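Local coordinates for putative DsbA oxidoreductase SCO1869 (Streptomyces coelicolor A3, PDB 3GL5), which is probably a thiol-disulfide oxidoreductase of the DsbA family, with a thioredoxin-type CxxC disulfide at the start of a helix, at residues S99-H104 and A164-V169. Sequence-based numbering, arbitrary orientation.
Sequences STFDLH and AYADEV
Val-169 packs against the first turn of helix 101-111, both of its methyls engaged. CG2 lies 3.7 Å from His-104 C and 4.0 Å from His-104 CB, so it rests on backbone as much as on side chain. CG1, which stands anti to the backbone N (chi1 175°), reaches Phe-101 CE1 at 4.1 Å and also touches His-104 CB. The helices come close here, with the CA atoms of His-104 and Val-169 6.5 Å apart, and both residues are buried; Ser-42 of strand 36-42 touches both side chains.

Toward the start of helix 166-178 the packing thins. Phe-101, its ring carried toward that helix by a CG anti to the backbone N (chi1 -180°), presents its edge to Ala-166, with CZ 3.9 Å from Ala-166 CB near the ring plane. Phe-101 and Ala-166 are both partly exposed, which marks this as the looser side. Shortening Val-169 to an alanine is likely to open a gap beside His-104 and cost Phe-101 CE1 its contact with the valine methyl.

The His-104 ring turns off from the valine; its NE2 is hydrogen-bonded to Asp-10, which also binds Thr-100 OG1. Beside the apolar patch, Arg-105 bonds to the carbonyl O of Ala-164 and forms a salt bridge with Asp-102. Within the helical part of this DsbA-like thioredoxin domain, the two segments meet through van der Waals contact of methyls, ring carbons and backbone alone, while the polar ends of Thr-100, His-104 and Asp-102 bond to residues outside them.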
loop_
_atom_site.group_PDB
_atom_site.type_symbol
_atom_site.label_atom_id
_atom_site.label_comp_id
_atom_site.label_asym_id
_atom_site.label_seq_id
_atom_site.Cartn_x
_atom_site.Cartn_y
_atom_site.Cartn_z
ATOM N N SER A 99 -19.523 -11.144 -14.519
ATOM C CA SER A 99 -18.579 -11.424 -13.456
ATOM C C SER A 99 -17.335 -10.508 -13.569
ATOM O O SER A 99 -16.869 -10.232 -14.686
ATOM C CB SER A 99 -18.178 -12.904 -13.550
ATOM O OG SER A 99 -16.901 -13.105 -12.942
ATOM N N THR A 100 -16.792 -10.036 -12.439
ATOM C CA THR A 100 -15.595 -9.127 -12.471
ATOM C C THR A 100 -14.354 -9.733 -11.793
ATOM O O THR A 100 -13.354 -9.057 -11.571
ATOM C CB THR A 100 -15.885 -7.778 -11.796
ATOM O OG1 THR A 100 -16.368 -8.013 -10.455
ATOM C CG2 THR A 100 -16.927 -7.016 -12.587
ATOM N N PHE A 101 -14.430 -11.012 -11.461
ATOM C CA PHE A 101 -13.412 -11.625 -10.671
ATOM C C PHE A 101 -12.033 -11.448 -11.304
ATOM O O PHE A 101 -11.092 -11.013 -10.643
ATOM C CB PHE A 101 -13.700 -13.120 -10.423
ATOM C CG PHE A 101 -12.639 -13.794 -9.578
ATOM C CD1 PHE A 101 -12.365 -13.343 -8.280
ATOM C CD2 PHE A 101 -11.899 -14.862 -10.076
ATOM C CE1 PHE A 101 -11.376 -13.957 -7.499
ATOM C CE2 PHE A 101 -10.916 -15.505 -9.255
ATOM C CZ PHE A 101 -10.659 -15.029 -7.988
ATOM N N ASP A 102 -11.933 -11.820 -12.577
ATOM C CA ASP A 102 -10.698 -11.717 -13.353
ATOM C C ASP A 102 -10.237 -10.271 -13.569
ATOM O O ASP A 102 -9.016 -9.976 -13.553
ATOM C CB ASP A 102 -10.861 -12.453 -14.686
ATOM C CG ASP A 102 -10.895 -13.971 -14.488
ATOM O OD1 ASP A 102 -10.303 -14.423 -13.485
ATOM O OD2 ASP A 102 -11.518 -14.707 -15.287
ATOM N N LEU A 103 -11.200 -9.368 -13.740
ATOM C CA LEU A 103 -10.855 -7.963 -13.811
ATOM C C LEU A 103 -10.151 -7.551 -12.522
ATOM O O LEU A 103 -9.136 -6.877 -12.542
ATOM C CB LEU A 103 -12.124 -7.125 -14.036
ATOM C CG LEU A 103 -12.654 -6.990 -15.468
ATOM C CD1 LEU A 103 -13.186 -8.315 -15.988
ATOM C CD2 LEU A 103 -13.757 -5.975 -15.486
ATOM N N HIS A 104 -10.686 -7.974 -11.386
ATOM C CA HIS A 104 -10.088 -7.622 -10.126
ATOM C C HIS A 104 -8.693 -8.215 -9.932
ATOM O O HIS A 104 -7.823 -7.543 -9.376
ATOM C CB HIS A 104 -11.022 -7.951 -8.953
ATOM C CG HIS A 104 -12.171 -6.992 -8.829
ATOM N ND1 HIS A 104 -12.009 -5.697 -8.383
ATOM C CD2 HIS A 104 -13.494 -7.130 -9.119
ATOM C CE1 HIS A 104 -13.183 -5.082 -8.370
ATOM N NE2 HIS A 104 -14.102 -5.932 -8.799
ATOM N N ALA A 164 -3.670 -16.703 -9.713
ATOM C CA ALA A 164 -2.908 -15.470 -9.821
ATOM C C ALA A 164 -3.704 -14.296 -9.280
ATOM O O ALA A 164 -4.665 -13.849 -9.931
ATOM C CB ALA A 164 -2.501 -15.207 -11.271
ATOM N N TYR A 165 -3.286 -13.806 -8.103
ATOM C CA TYR A 165 -3.851 -12.652 -7.409
ATOM C C TYR A 165 -5.207 -12.902 -6.744
ATOM O O TYR A 165 -5.839 -11.963 -6.204
ATOM C CB TYR A 165 -3.905 -11.402 -8.319
ATOM C CG TYR A 165 -2.535 -10.870 -8.598
ATOM C CD1 TYR A 165 -1.796 -10.273 -7.588
ATOM C CD2 TYR A 165 -1.953 -10.998 -9.856
ATOM C CE1 TYR A 165 -0.505 -9.786 -7.825
ATOM C CE2 TYR A 165 -0.660 -10.515 -10.102
ATOM C CZ TYR A 165 0.050 -9.904 -9.079
ATOM O OH TYR A 165 1.343 -9.447 -9.282
ATOM N N ALA A 166 -5.646 -14.159 -6.770
ATOM C CA ALA A 166 -6.919 -14.520 -6.149
ATOM C C ALA A 166 -6.925 -14.214 -4.638
ATOM O O ALA A 166 -7.928 -13.742 -4.092
ATOM C CB ALA A 166 -7.243 -16.002 -6.421
ATOM N N ASP A 167 -5.807 -14.495 -3.975
ATOM C CA ASP A 167 -5.711 -14.304 -2.525
ATOM C C ASP A 167 -5.890 -12.829 -2.186
ATOM O O ASP A 167 -6.587 -12.463 -1.211
ATOM C CB ASP A 167 -4.348 -14.769 -2.025
ATOM C CG ASP A 167 -4.236 -16.300 -1.878
ATOM O OD1 ASP A 167 -5.241 -17.055 -2.022
ATOM O OD2 ASP A 167 -3.105 -16.750 -1.570
ATOM N N GLU A 168 -5.269 -12.007 -3.021
ATOM C CA GLU A 168 -5.281 -10.575 -2.873
ATOM C C GLU A 168 -6.695 -10.013 -3.081
ATOM O O GLU A 168 -7.140 -9.150 -2.340
ATOM C CB GLU A 168 -4.315 -9.936 -3.884
ATOM C CG GLU A 168 -2.837 -10.094 -3.526
ATOM C CD GLU A 168 -2.294 -11.478 -3.850
ATOM O OE1 GLU A 168 -3.007 -12.345 -4.414
ATOM O OE2 GLU A 168 -1.121 -11.697 -3.543
ATOM N N VAL A 169 -7.398 -10.501 -4.090
ATOM C CA VAL A 169 -8.789 -10.100 -4.268
ATOM C C VAL A 169 -9.627 -10.459 -3.040
ATOM O O VAL A 169 -10.338 -9.604 -2.497
ATOM C CB VAL A 169 -9.384 -10.705 -5.545
ATOM C CG1 VAL A 169 -10.903 -10.368 -5.651
ATOM C CG2 VAL A 169 -8.600 -10.157 -6.739
#